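Long-range contacts in putative hydrolase YdeN (Bacillus subtilis, PDB 1UXO), which is probably a serine hydrolase of the alpha/beta-hydrolase fold, perhaps an esterase, whose natural substrate is not known: residues A[18-23]-A[166-171]; A[23-28]-A[177-182]; A[45-50]-A[112-117]; A[78-83]-A[95-100]. The protein carries 2 engineered substitutions. One frame throughout, in Å; residues are numbered along the deposited sequence.

Contacts 1 and 2 both use helix 22-31 and share Pro-23. Contact 1 is polar and partly buried, and holds the loop of the predicted catalytic histidine. Contact 2 packs the same helix on helix 177-188, with apolar groups next to the sheet and an arginine-tyrosine pair at the rim. Contact 3 lies on the other side of the chain centre from contact 2, about 27 Å between centres. It is partly buried, toward the surface, with Arg-48 exposed, and mixes a salt bridge with aromatic packing. Contact 4 is the core: all its touching residues are buried and purely aliphatic. Its strand 92-98 also meets contacts 1 and 2, through Val-98 and Ile-96. Its helix meets contact 3 through Arg-81.

Contact 1 (A[18-23]-A[166-171]); sequences TNHWFP and HFLEDE
The loop that carries His-166, the predicted histidine of the charge relay system, is tied to the turn before helix 22-31 by His-20 and Glu-169. The two segments exchange bonds at this pair. The backbone N of His-20 gives a nearly straight bond to Glu-169 OE1 (2.9 Å). In return the backbone N of Glu-169 donates to His-20 ND1 at 3.0 Å, tilted 28° from the ring plane. ND1 therefore acts as an acceptor. Asn-19 ND2 also donates to Glu-169 OE1 (3.1 Å), on the syn side, while His-20 N comes on the anti side. Both reach this oxygen from the same face of the carboxylate. Asn-19 itself is steadied from within its own loop, where OD1 accepts from Ser-16 N.

The imidazole of His-20 is sandwiched. Asn-19 CB lies over one face. Leu-168 CD2 lies over the other, 3.7 Å from the ring centroid, in a CH-pi contact. With CG of His-20 anti to the carbonyl carbon (chi1 -47°), the ring runs side by side with Leu-168. Trp-21 adds a weak bond from NE1 to Phe-167 O (3.0 Å), bent to 124°. That oxygen meets the indole at its edge, near the ring plane.

ND1 of His-166 is bonded to Asp-139, the predicted acid of the relay. Trp-21 stacks edge-to-face on His-72 and touches Val-70 and Val-98, while Phe-167 packs on Val-98 and Ile-134. The joined loops thus sit over strands 67-72, 92-98 and 128-136.

Contact 2 (A[23-28]-A[177-182]); sequences PWLKKR and PIVYDV
Arg-28 on helix 22-31 lies across the ring of Tyr-180 on helix 177-188. Its CB rests over the rim of the Trp-24 ring, one turn back on its own helix. CG is anti to the backbone N. Arg-28 CG sits over the face of the Tyr-180 ring, 3.8 Å from the centroid, in a CH-pi contact. The chain then bends at chi2 (66°), which carries NE and the guanidinium over the phenol end. Arg-28 NE is 3.9 Å from Tyr-180 CE2. Arg-28 CZ makes an off-centre cation-pi contact, 3.9 Å from the Tyr-180 ring centroid, with guanidinium and ring planes 33° apart. Arg-28 NH2 comes within 3.1 Å of Tyr-180 OH, but the angle is too poor for a hydrogen bond. Both polar ends turn instead to Asp-32: NH1 forms a salt bridge with OD1, and the tyrosine hydroxyl is hydrogen-bonded to OD2.

The two helices lie on the same side of the parallel sheet of the alpha/beta-hydrolase fold. Their short axes run in roughly the same direction, crossing at -37° and 10.1 Å apart. Nearer the sheet, Leu-25 CD1 packs on Tyr-180 CB (3.9 Å) and Leu-25 CD2 on Val-179 CG1 (4.0 Å). Val-179 itself rests on Ile-134 and Val-98 of the strands. Towards the start of helix 177-188, Trp-24 CH2 lies 3.9 Å from Pro-177 CG.

Contact 3 (A[45-50]-A[112-117]); sequences LQPRLE and DEFTQG
Glu-113 reaches Arg-48 and Leu-49 because its CG stands between the backbone N and the carbonyl carbon (chi1 77°) and the chain is extended beyond it. Arg-48 comes to meet it by bending at chi2 and chi3, which brings the NE and NH2 edge of its guanidinium up to the carboxylate. The result is a side-on salt bridge. Arg-48 NE lies 3.0 Å from Glu-113 OE2, and Arg-48 NH2 lies 3.0 Å from Glu-113 OE1. The NH2 bond uses the syn lone pair of OE1, close to the guanidinium plane. Arg-48 NE comes to OE2 on the syn side, tilted out of the carboxylate plane, and its second bond, to OE1, is weak. The two flat groups are turned 56° from each other.

Glu-113 OE2 has further work at the start of helix 49-57, where Arg-48 is the N-cap residue. The anti lone pair of Glu-113 OE2 accepts from the backbone N of Leu-49 (2.8 Å). A water that donates to Glu-113 OE2 (2.8 Å) accepts from the N of Glu-50 (2.9 Å). The carboxylate therefore serves two N-H groups of the first helical turn, one directly and one through water. Its charge there probably suits the helix dipole.

Beneath this polar layer lies the ring of Phe-114. Leu-49 CB stands almost straight above its centre, 4.0 Å from the centroid. Leu-49 CD1 covers Phe-114 CD1 (3.7 Å), and Pro-47 O lies at the ring edge.

Phe-114 also meets Trp-52 of helix 49-57 edge-to-face and touches Leu-74. The contact thus joins the start of that helix to the loop between strand 92-98 and helix 121-127.

Contact 4 (A[78-83]-A[95-100]); sequences AILRFL and IILVSG
Ile-79 and Leu-97 make the tight part of this buried contact. Ile-79 CD1 meets Leu-97 CD2 at 3.6 Å, and the two side chains slide past each other in opposite directions. Ile-79 has CG1 between the backbone N and the carbonyl carbon (chi1 61°), with CD1 extended beyond it at the strand. The other branch of Leu-97, CD1, lies 4.1 Å from Leu-80 CD2, where the side chains are less closely fitted.

Helix 75-84 and strand 92-98 belong to a beta-alpha-beta unit that begins with strand 67-72. In this fold the turn between that strand and the helix is the nucleophile elbow, and the predicted nucleophile Ser-73 lies there. The helix segment runs roughly antiparallel to the strand, at 148°.

Around Ile-95 the packing is looser. Ile-95 CG2 is 4.3 Å from Leu-83 CD1 and little further from Ile-79 CD1. Ile-95 CD1 is 4.4 Å from Leu-80 CD2. No polar group takes part on either side. Ile-96 points away from the helix and packs on Val-182 of helix 177-188. Partly exposed Arg-81 lies away from the strand, bonded to Gly-117 O and paired with Glu-84.

Contact 1 (A[18-23]-A[166-171])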
# COMPACT_ATOMS: atom_id res chain seq x y z
N THR A 18 -5.74 -12.10 -6.91
CA THR A 18 -6.73 -12.13 -7.96
C THR A 18 -7.90 -11.17 -7.71
O THR A 18 -8.76 -11.01 -8.59
CB THR A 18 -7.34 -13.55 -8.17
OG1 THR A 18 -7.94 -14.00 -6.95
CG2 THR A 18 -6.30 -14.56 -8.61
N ASN A 19 -7.95 -10.58 -6.51
CA ASN A 19 -9.08 -9.76 -6.07
C ASN A 19 -8.95 -8.28 -6.48
O ASN A 19 -7.86 -7.77 -6.81
CB ASN A 19 -9.24 -9.81 -4.55
CG ASN A 19 -9.74 -11.20 -4.05
OD1 ASN A 19 -9.07 -11.87 -3.20
ND2 ASN A 19 -10.91 -11.63 -4.53
N HIS A 20 -10.09 -7.60 -6.42
CA HIS A 20 -10.15 -6.14 -6.50
C HIS A 20 -9.54 -5.63 -7.82
O HIS A 20 -9.77 -6.23 -8.90
CB HIS A 20 -9.59 -5.51 -5.18
CG HIS A 20 -10.15 -6.18 -3.95
ND1 HIS A 20 -11.45 -6.60 -3.89
CD2 HIS A 20 -9.58 -6.54 -2.78
CE1 HIS A 20 -11.66 -7.22 -2.74
NE2 HIS A 20 -10.54 -7.17 -2.04
N TRP A 21 -8.73 -4.60 -7.72
CA TRP A 21 -8.16 -3.87 -8.86
C TRP A 21 -6.71 -4.28 -9.19
O TRP A 21 -6.08 -3.66 -10.07
CB TRP A 21 -8.28 -2.35 -8.63
CG TRP A 21 -8.05 -1.94 -7.24
CD1 TRP A 21 -8.99 -1.86 -6.24
CD2 TRP A 21 -6.79 -1.61 -6.64
NE1 TRP A 21 -8.40 -1.51 -5.07
CE2 TRP A 21 -7.05 -1.35 -5.27
CE3 TRP A 21 -5.47 -1.52 -7.10
CZ2 TRP A 21 -6.05 -1.00 -4.37
CZ3 TRP A 21 -4.46 -1.15 -6.19
CH2 TRP A 21 -4.78 -0.90 -4.83
N PHE A 22 -6.18 -5.30 -8.53
CA PHE A 22 -4.75 -5.63 -8.67
C PHE A 22 -4.43 -6.18 -10.08
O PHE A 22 -3.47 -5.75 -10.70
CB PHE A 22 -4.19 -6.58 -7.52
CG PHE A 22 -4.75 -6.27 -6.13
CD1 PHE A 22 -4.75 -4.94 -5.62
CD2 PHE A 22 -5.31 -7.27 -5.32
CE1 PHE A 22 -5.27 -4.67 -4.35
CE2 PHE A 22 -5.80 -6.97 -4.06
CZ PHE A 22 -5.80 -5.67 -3.59
N PRO A 23 -5.21 -7.13 -10.57
CA PRO A 23 -4.97 -7.62 -11.94
C PRO A 23 -5.11 -6.49 -12.92
O PRO A 23 -4.20 -6.38 -13.75
CB PRO A 23 -6.05 -8.70 -12.16
CG PRO A 23 -6.46 -9.07 -10.79
CD PRO A 23 -6.27 -7.91 -9.87
N HIS A 166 -14.62 0.92 0.10
CA HIS A 166 -13.25 0.53 0.52
C HIS A 166 -12.39 0.02 -0.71
O HIS A 166 -11.40 -0.76 -0.55
CB HIS A 166 -13.38 -0.48 1.68
CG HIS A 166 -12.09 -0.94 2.30
ND1 HIS A 166 -11.13 -0.09 2.76
CD2 HIS A 166 -11.66 -2.20 2.61
CE1 HIS A 166 -10.13 -0.80 3.27
NE2 HIS A 166 -10.41 -2.09 3.16
N PHE A 167 -12.76 0.46 -1.92
CA PHE A 167 -12.12 0.08 -3.18
C PHE A 167 -12.06 -1.46 -3.40
O PHE A 167 -11.02 -2.04 -3.78
CB PHE A 167 -10.73 0.71 -3.30
CG PHE A 167 -10.70 2.22 -3.14
CD1 PHE A 167 -11.17 3.06 -4.13
CD2 PHE A 167 -10.18 2.80 -2.00
CE1 PHE A 167 -11.13 4.46 -3.97
CE2 PHE A 167 -10.14 4.18 -1.82
CZ PHE A 167 -10.61 5.01 -2.81
N LEU A 168 -13.20 -2.09 -3.17
CA LEU A 168 -13.36 -3.54 -3.32
C LEU A 168 -14.11 -3.95 -4.60
O LEU A 168 -14.97 -3.19 -5.11
CB LEU A 168 -14.16 -4.04 -2.10
CG LEU A 168 -13.60 -3.71 -0.73
CD1 LEU A 168 -14.59 -4.12 0.44
CD2 LEU A 168 -12.31 -4.51 -0.58
N GLU A 169 -13.84 -5.17 -5.08
CA GLU A 169 -14.46 -5.71 -6.26
C GLU A 169 -15.98 -5.75 -6.16
O GLU A 169 -16.65 -5.48 -7.14
CB GLU A 169 -13.94 -7.13 -6.59
CG GLU A 169 -14.32 -8.18 -5.57
CD GLU A 169 -13.49 -9.45 -5.69
OE1 GLU A 169 -12.36 -9.46 -6.19
OE2 GLU A 169 -13.98 -10.48 -5.26
N ASP A 170 -16.53 -6.02 -4.97
CA ASP A 170 -17.99 -6.06 -4.82
C ASP A 170 -18.65 -4.69 -4.77
O ASP A 170 -19.87 -4.62 -4.80
CB ASP A 170 -18.36 -6.81 -3.55
CG ASP A 170 -18.29 -8.31 -3.73
OD1 ASP A 170 -18.05 -8.80 -4.86
OD2 ASP A 170 -18.47 -9.09 -2.75
N GLU A 171 -17.83 -3.62 -4.76
CA GLU A 171 -18.29 -2.24 -4.93
C GLU A 171 -18.04 -1.70 -6.34
O GLU A 171 -18.29 -0.52 -6.63
CB GLU A 171 -17.59 -1.33 -3.89
CG GLU A 171 -17.97 -1.69 -2.46
CD GLU A 171 -16.96 -1.29 -1.38
OE1 GLU A 171 -15.79 -1.00 -1.67
OE2 GLU A 171 -17.37 -1.27 -0.20

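Contact 2 (A[23-28]-A[177-182])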
# COMPACT_ATOMS: atom_id res chain seq x y z
N PRO A 23 -5.21 -7.13 -10.57
CA PRO A 23 -4.97 -7.62 -11.94
C PRO A 23 -5.11 -6.49 -12.92
O PRO A 23 -4.20 -6.38 -13.75
CB PRO A 23 -6.05 -8.70 -12.16
CG PRO A 23 -6.46 -9.07 -10.79
CD PRO A 23 -6.27 -7.91 -9.87
N TRP A 24 -6.13 -5.65 -12.79
CA TRP A 24 -6.25 -4.50 -13.73
C TRP A 24 -4.97 -3.63 -13.71
O TRP A 24 -4.45 -3.21 -14.76
CB TRP A 24 -7.45 -3.67 -13.43
CG TRP A 24 -7.63 -2.49 -14.40
CD1 TRP A 24 -8.32 -2.51 -15.56
CD2 TRP A 24 -7.11 -1.18 -14.26
NE1 TRP A 24 -8.27 -1.29 -16.15
CE2 TRP A 24 -7.50 -0.46 -15.39
CE3 TRP A 24 -6.32 -0.54 -13.30
CZ2 TRP A 24 -7.16 0.88 -15.58
CZ3 TRP A 24 -5.98 0.82 -13.49
CH2 TRP A 24 -6.38 1.48 -14.62
N LEU A 25 -4.50 -3.31 -12.51
CA LEU A 25 -3.33 -2.42 -12.41
C LEU A 25 -2.08 -3.06 -13.02
O LEU A 25 -1.35 -2.41 -13.78
CB LEU A 25 -3.10 -2.03 -10.97
CG LEU A 25 -1.89 -1.16 -10.68
CD1 LEU A 25 -1.98 0.13 -11.43
CD2 LEU A 25 -1.91 -0.85 -9.21
N LYS A 26 -1.82 -4.33 -12.71
CA LYS A 26 -0.70 -5.03 -13.32
C LYS A 26 -0.73 -4.98 -14.85
O LYS A 26 0.29 -4.63 -15.48
CB LYS A 26 -0.66 -6.47 -12.81
CG LYS A 26 0.35 -7.38 -13.48
CD LYS A 26 0.46 -8.76 -12.87
CE LYS A 26 1.59 -9.58 -13.54
NZ LYS A 26 1.29 -10.97 -13.27
N LYS A 27 -1.88 -5.33 -15.44
CA LYS A 27 -2.04 -5.33 -16.90
C LYS A 27 -1.97 -3.92 -17.52
O LYS A 27 -1.42 -3.75 -18.61
CB LYS A 27 -3.32 -6.07 -17.33
CG LYS A 27 -3.43 -7.54 -16.92
CD LYS A 27 -4.93 -8.01 -17.07
CE LYS A 27 -5.38 -9.22 -16.17
NZ LYS A 27 -6.94 -9.26 -15.80
N ARG A 28 -2.46 -2.90 -16.80
CA ARG A 28 -2.41 -1.52 -17.31
C ARG A 28 -0.94 -1.04 -17.38
O ARG A 28 -0.51 -0.41 -18.33
CB ARG A 28 -3.31 -0.62 -16.49
CG ARG A 28 -3.24 0.84 -16.91
CD ARG A 28 -3.83 1.04 -18.37
NE ARG A 28 -3.66 2.42 -18.79
CZ ARG A 28 -2.56 2.91 -19.35
NH1 ARG A 28 -1.54 2.11 -19.61
NH2 ARG A 28 -2.52 4.19 -19.71
N PRO A 177 -8.18 3.59 -11.92
CA PRO A 177 -7.31 4.50 -12.68
C PRO A 177 -6.52 5.52 -11.88
O PRO A 177 -5.38 5.79 -12.24
CB PRO A 177 -8.29 5.17 -13.64
CG PRO A 177 -9.31 4.03 -13.93
CD PRO A 177 -9.55 3.52 -12.52
N ILE A 178 -7.09 6.06 -10.81
CA ILE A 178 -6.33 7.04 -10.00
C ILE A 178 -4.99 6.48 -9.51
O ILE A 178 -4.00 7.21 -9.54
CB ILE A 178 -7.14 7.62 -8.86
CG1 ILE A 178 -6.31 8.73 -8.19
CG2 ILE A 178 -7.62 6.56 -7.86
CD1 ILE A 178 -7.15 9.69 -7.46
N VAL A 179 -4.94 5.20 -9.10
CA VAL A 179 -3.69 4.62 -8.66
C VAL A 179 -2.68 4.56 -9.80
O VAL A 179 -1.51 4.91 -9.63
CB VAL A 179 -3.86 3.21 -8.00
CG1 VAL A 179 -2.52 2.72 -7.53
CG2 VAL A 179 -4.77 3.31 -6.83
N TYR A 180 -3.11 4.14 -10.99
CA TYR A 180 -2.21 4.05 -12.13
C TYR A 180 -1.67 5.46 -12.51
O TYR A 180 -0.47 5.64 -12.80
CB TYR A 180 -2.93 3.37 -13.34
CG TYR A 180 -2.19 3.64 -14.59
CD1 TYR A 180 -1.05 2.90 -14.92
CD2 TYR A 180 -2.56 4.71 -15.43
CE1 TYR A 180 -0.31 3.19 -16.07
CE2 TYR A 180 -1.83 5.00 -16.56
CZ TYR A 180 -0.71 4.25 -16.86
OH TYR A 180 0.01 4.59 -17.97
N ASP A 181 -2.55 6.45 -12.51
CA ASP A 181 -2.15 7.81 -12.88
C ASP A 181 -1.19 8.47 -11.84
O ASP A 181 -0.19 9.10 -12.23
CB ASP A 181 -3.35 8.68 -13.14
CG ASP A 181 -4.06 8.33 -14.47
OD1 ASP A 181 -3.40 7.92 -15.47
OD2 ASP A 181 -5.27 8.45 -14.61
N VAL A 182 -1.48 8.29 -10.57
CA VAL A 182 -0.58 8.83 -9.51
C VAL A 182 0.79 8.17 -9.61
O VAL A 182 1.83 8.84 -9.61
CB VAL A 182 -1.19 8.70 -8.12
CG1 VAL A 182 -0.16 9.06 -7.05
CG2 VAL A 182 -2.44 9.61 -7.99

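Contact 3 (A[45-50]-A[112-117])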
# COMPACT_ATOMS: atom_id res chain seq x y z
N LEU A 45 -6.75 -14.93 5.76
CA LEU A 45 -7.91 -14.94 6.70
C LEU A 45 -7.57 -14.76 8.18
O LEU A 45 -8.44 -14.38 8.98
CB LEU A 45 -8.74 -16.20 6.53
CG LEU A 45 -9.34 -16.48 5.15
CD1 LEU A 45 -10.07 -17.84 5.25
CD2 LEU A 45 -10.30 -15.42 4.73
N GLN A 46 -6.33 -15.05 8.56
CA GLN A 46 -5.82 -14.83 9.91
C GLN A 46 -4.38 -14.33 9.84
O GLN A 46 -3.40 -15.03 10.19
CB GLN A 46 -5.83 -16.10 10.75
CG GLN A 46 -7.18 -16.66 10.99
CD GLN A 46 -7.15 -17.99 11.76
OE1 GLN A 46 -7.11 -18.00 13.00
NE2 GLN A 46 -7.18 -19.10 11.01
N PRO A 47 -4.23 -13.12 9.36
CA PRO A 47 -2.90 -12.61 9.09
C PRO A 47 -2.11 -12.25 10.35
O PRO A 47 -2.69 -11.81 11.32
CB PRO A 47 -3.17 -11.33 8.29
CG PRO A 47 -4.50 -10.96 8.59
CD PRO A 47 -5.29 -12.15 9.02
N ARG A 48 -0.80 -12.44 10.28
CA ARG A 48 0.15 -12.22 11.38
C ARG A 48 1.24 -11.35 10.79
O ARG A 48 1.77 -11.67 9.75
CB ARG A 48 0.77 -13.55 11.86
CG ARG A 48 -0.27 -14.55 12.41
CD ARG A 48 -1.25 -13.94 13.43
NE ARG A 48 -0.57 -13.31 14.56
CZ ARG A 48 0.06 -13.98 15.54
NH1 ARG A 48 0.11 -15.31 15.52
NH2 ARG A 48 0.65 -13.32 16.53
N LEU A 49 1.51 -10.24 11.46
CA LEU A 49 2.50 -9.27 11.00
C LEU A 49 3.85 -9.88 10.73
O LEU A 49 4.47 -9.58 9.69
CB LEU A 49 2.66 -8.12 12.01
CG LEU A 49 3.72 -7.03 11.77
CD1 LEU A 49 3.43 -6.31 10.46
CD2 LEU A 49 3.80 -6.04 12.91
N GLU A 50 4.35 -10.69 11.67
CA GLU A 50 5.68 -11.27 11.45
C GLU A 50 5.78 -12.11 10.18
O GLU A 50 6.76 -12.05 9.51
CB GLU A 50 6.21 -12.04 12.69
CG GLU A 50 6.42 -11.10 13.86
CD GLU A 50 7.35 -9.90 13.57
OE1 GLU A 50 8.43 -10.10 12.91
OE2 GLU A 50 6.97 -8.77 14.00
N ASP A 112 -5.13 -5.77 15.14
CA ASP A 112 -4.40 -4.77 15.90
C ASP A 112 -2.91 -4.92 15.94
O ASP A 112 -2.21 -3.92 16.08
CB ASP A 112 -4.92 -4.66 17.35
CG ASP A 112 -6.18 -3.84 17.49
OD1 ASP A 112 -6.66 -3.21 16.52
OD2 ASP A 112 -6.78 -3.75 18.61
N GLU A 113 -2.40 -6.14 15.77
CA GLU A 113 -0.98 -6.32 15.89
C GLU A 113 -0.23 -5.61 14.76
O GLU A 113 0.93 -5.28 14.94
CB GLU A 113 -0.59 -7.79 15.98
CG GLU A 113 -0.61 -8.55 14.71
CD GLU A 113 -0.17 -9.98 14.95
OE1 GLU A 113 -0.42 -10.55 16.06
OE2 GLU A 113 0.41 -10.54 14.05
N PHE A 114 -0.90 -5.36 13.64
CA PHE A 114 -0.25 -4.71 12.48
C PHE A 114 0.04 -3.22 12.72
O PHE A 114 0.91 -2.67 12.07
CB PHE A 114 -1.11 -4.90 11.24
CG PHE A 114 -0.90 -6.22 10.56
CD1 PHE A 114 -0.16 -6.31 9.41
CD2 PHE A 114 -1.42 -7.38 11.10
CE1 PHE A 114 0.00 -7.50 8.79
CE2 PHE A 114 -1.25 -8.56 10.51
CZ PHE A 114 -0.54 -8.64 9.35
N THR A 115 -0.71 -2.60 13.63
CA THR A 115 -0.60 -1.17 13.93
C THR A 115 -0.30 -0.83 15.37
O THR A 115 -0.23 0.35 15.72
CB THR A 115 -1.90 -0.43 13.53
OG1 THR A 115 -3.03 -1.03 14.21
CG2 THR A 115 -2.19 -0.58 12.06
N GLN A 116 -0.10 -1.80 16.22
CA GLN A 116 0.16 -1.43 17.60
C GLN A 116 1.59 -0.90 17.67
O GLN A 116 2.49 -1.41 16.99
CB GLN A 116 -0.13 -2.57 18.56
CG GLN A 116 0.98 -3.40 18.86
CD GLN A 116 0.61 -4.56 19.78
OE1 GLN A 116 1.07 -5.66 19.56
NE2 GLN A 116 -0.26 -4.32 20.75
N GLY A 117 1.70 0.21 18.36
CA GLY A 117 2.95 0.90 18.57
C GLY A 117 3.08 2.05 17.57
O GLY A 117 2.57 1.98 16.47
O HOH W 1 3.04 -11.38 14.20

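Contact 4 (A[78-83]-A[95-100])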
# COMPACT_ATOMS: atom_id res chain seq x y z
N ALA A 78 1.65 -2.95 7.02
CA ALA A 78 2.66 -3.94 6.82
C ALA A 78 3.90 -3.41 6.10
O ALA A 78 5.02 -3.57 6.59
CB ALA A 78 2.10 -5.15 6.06
N ILE A 79 3.71 -2.71 5.01
CA ILE A 79 4.88 -2.20 4.30
C ILE A 79 5.51 -1.03 5.11
O ILE A 79 6.71 -0.83 5.04
CB ILE A 79 4.58 -1.80 2.83
CG1 ILE A 79 3.57 -0.72 2.70
CG2 ILE A 79 4.31 -3.04 1.92
CD1 ILE A 79 3.65 -0.10 1.18
N LEU A 80 4.73 -0.30 5.92
CA LEU A 80 5.30 0.75 6.78
C LEU A 80 6.26 0.13 7.83
O LEU A 80 7.39 0.62 8.07
CB LEU A 80 4.21 1.61 7.49
CG LEU A 80 3.34 2.47 6.57
CD1 LEU A 80 2.26 3.13 7.36
CD2 LEU A 80 4.16 3.45 5.78
N ARG A 81 5.82 -0.96 8.45
CA ARG A 81 6.69 -1.67 9.37
C ARG A 81 7.91 -2.23 8.68
O ARG A 81 9.01 -2.24 9.24
CB ARG A 81 5.95 -2.75 10.08
CG ARG A 81 4.94 -2.25 11.04
CD ARG A 81 5.63 -1.60 12.28
NE ARG A 81 4.63 -1.15 13.20
CZ ARG A 81 4.78 -0.20 14.09
NH1 ARG A 81 5.94 0.43 14.26
NH2 ARG A 81 3.70 0.10 14.81
N PHE A 82 7.73 -2.76 7.47
CA PHE A 82 8.84 -3.26 6.66
C PHE A 82 9.87 -2.19 6.40
O PHE A 82 11.09 -2.42 6.57
CB PHE A 82 8.25 -3.83 5.37
CG PHE A 82 9.21 -4.49 4.49
CD1 PHE A 82 9.88 -5.63 4.88
CD2 PHE A 82 9.44 -3.97 3.20
CE1 PHE A 82 10.80 -6.25 3.99
CE2 PHE A 82 10.33 -4.60 2.30
CZ PHE A 82 11.01 -5.73 2.72
N LEU A 83 9.43 -1.01 5.97
CA LEU A 83 10.38 0.07 5.66
C LEU A 83 11.09 0.55 6.90
O LEU A 83 12.25 0.95 6.81
CB LEU A 83 9.67 1.26 5.04
CG LEU A 83 9.00 0.97 3.70
CD1 LEU A 83 8.22 2.22 3.37
CD2 LEU A 83 10.03 0.69 2.65
N ILE A 95 5.82 4.99 -2.69
CA ILE A 95 4.75 4.17 -2.11
C ILE A 95 3.40 4.86 -2.30
O ILE A 95 3.27 6.12 -2.27
CB ILE A 95 4.98 3.90 -0.60
CG1 ILE A 95 4.97 5.18 0.24
CG2 ILE A 95 6.22 3.07 -0.33
CD1 ILE A 95 5.17 4.90 1.75
N ILE A 96 2.40 4.05 -2.57
CA ILE A 96 1.04 4.51 -2.63
C ILE A 96 0.23 3.62 -1.71
O ILE A 96 0.23 2.39 -1.86
CB ILE A 96 0.50 4.45 -4.04
CG1 ILE A 96 1.30 5.35 -4.98
CG2 ILE A 96 -0.92 4.92 -4.07
CD1 ILE A 96 0.84 5.25 -6.46
N LEU A 97 -0.44 4.24 -0.76
CA LEU A 97 -1.17 3.53 0.28
C LEU A 97 -2.64 3.74 0.07
O LEU A 97 -3.19 4.77 0.47
CB LEU A 97 -0.72 3.98 1.66
CG LEU A 97 0.79 4.04 1.85
CD1 LEU A 97 1.18 4.60 3.22
CD2 LEU A 97 1.38 2.66 1.69
N VAL A 98 -3.29 2.75 -0.55
CA VAL A 98 -4.73 2.80 -0.78
C VAL A 98 -5.49 2.34 0.45
O VAL A 98 -5.32 1.21 0.91
CB VAL A 98 -5.14 2.01 -2.02
CG1 VAL A 98 -6.57 2.31 -2.36
CG2 VAL A 98 -4.24 2.41 -3.19
N SER A 99 -6.29 3.25 1.01
CA SER A 99 -6.99 3.05 2.28
C SER A 99 -6.03 2.76 3.40
O SER A 99 -6.31 1.90 4.26
CB SER A 99 -8.00 1.95 2.15
OG SER A 99 -8.80 2.17 1.04
N GLY A 100 -4.89 3.46 3.39
CA GLY A 100 -3.86 3.25 4.39
C GLY A 100 -4.26 3.72 5.79
O GLY A 100 -5.05 4.70 5.96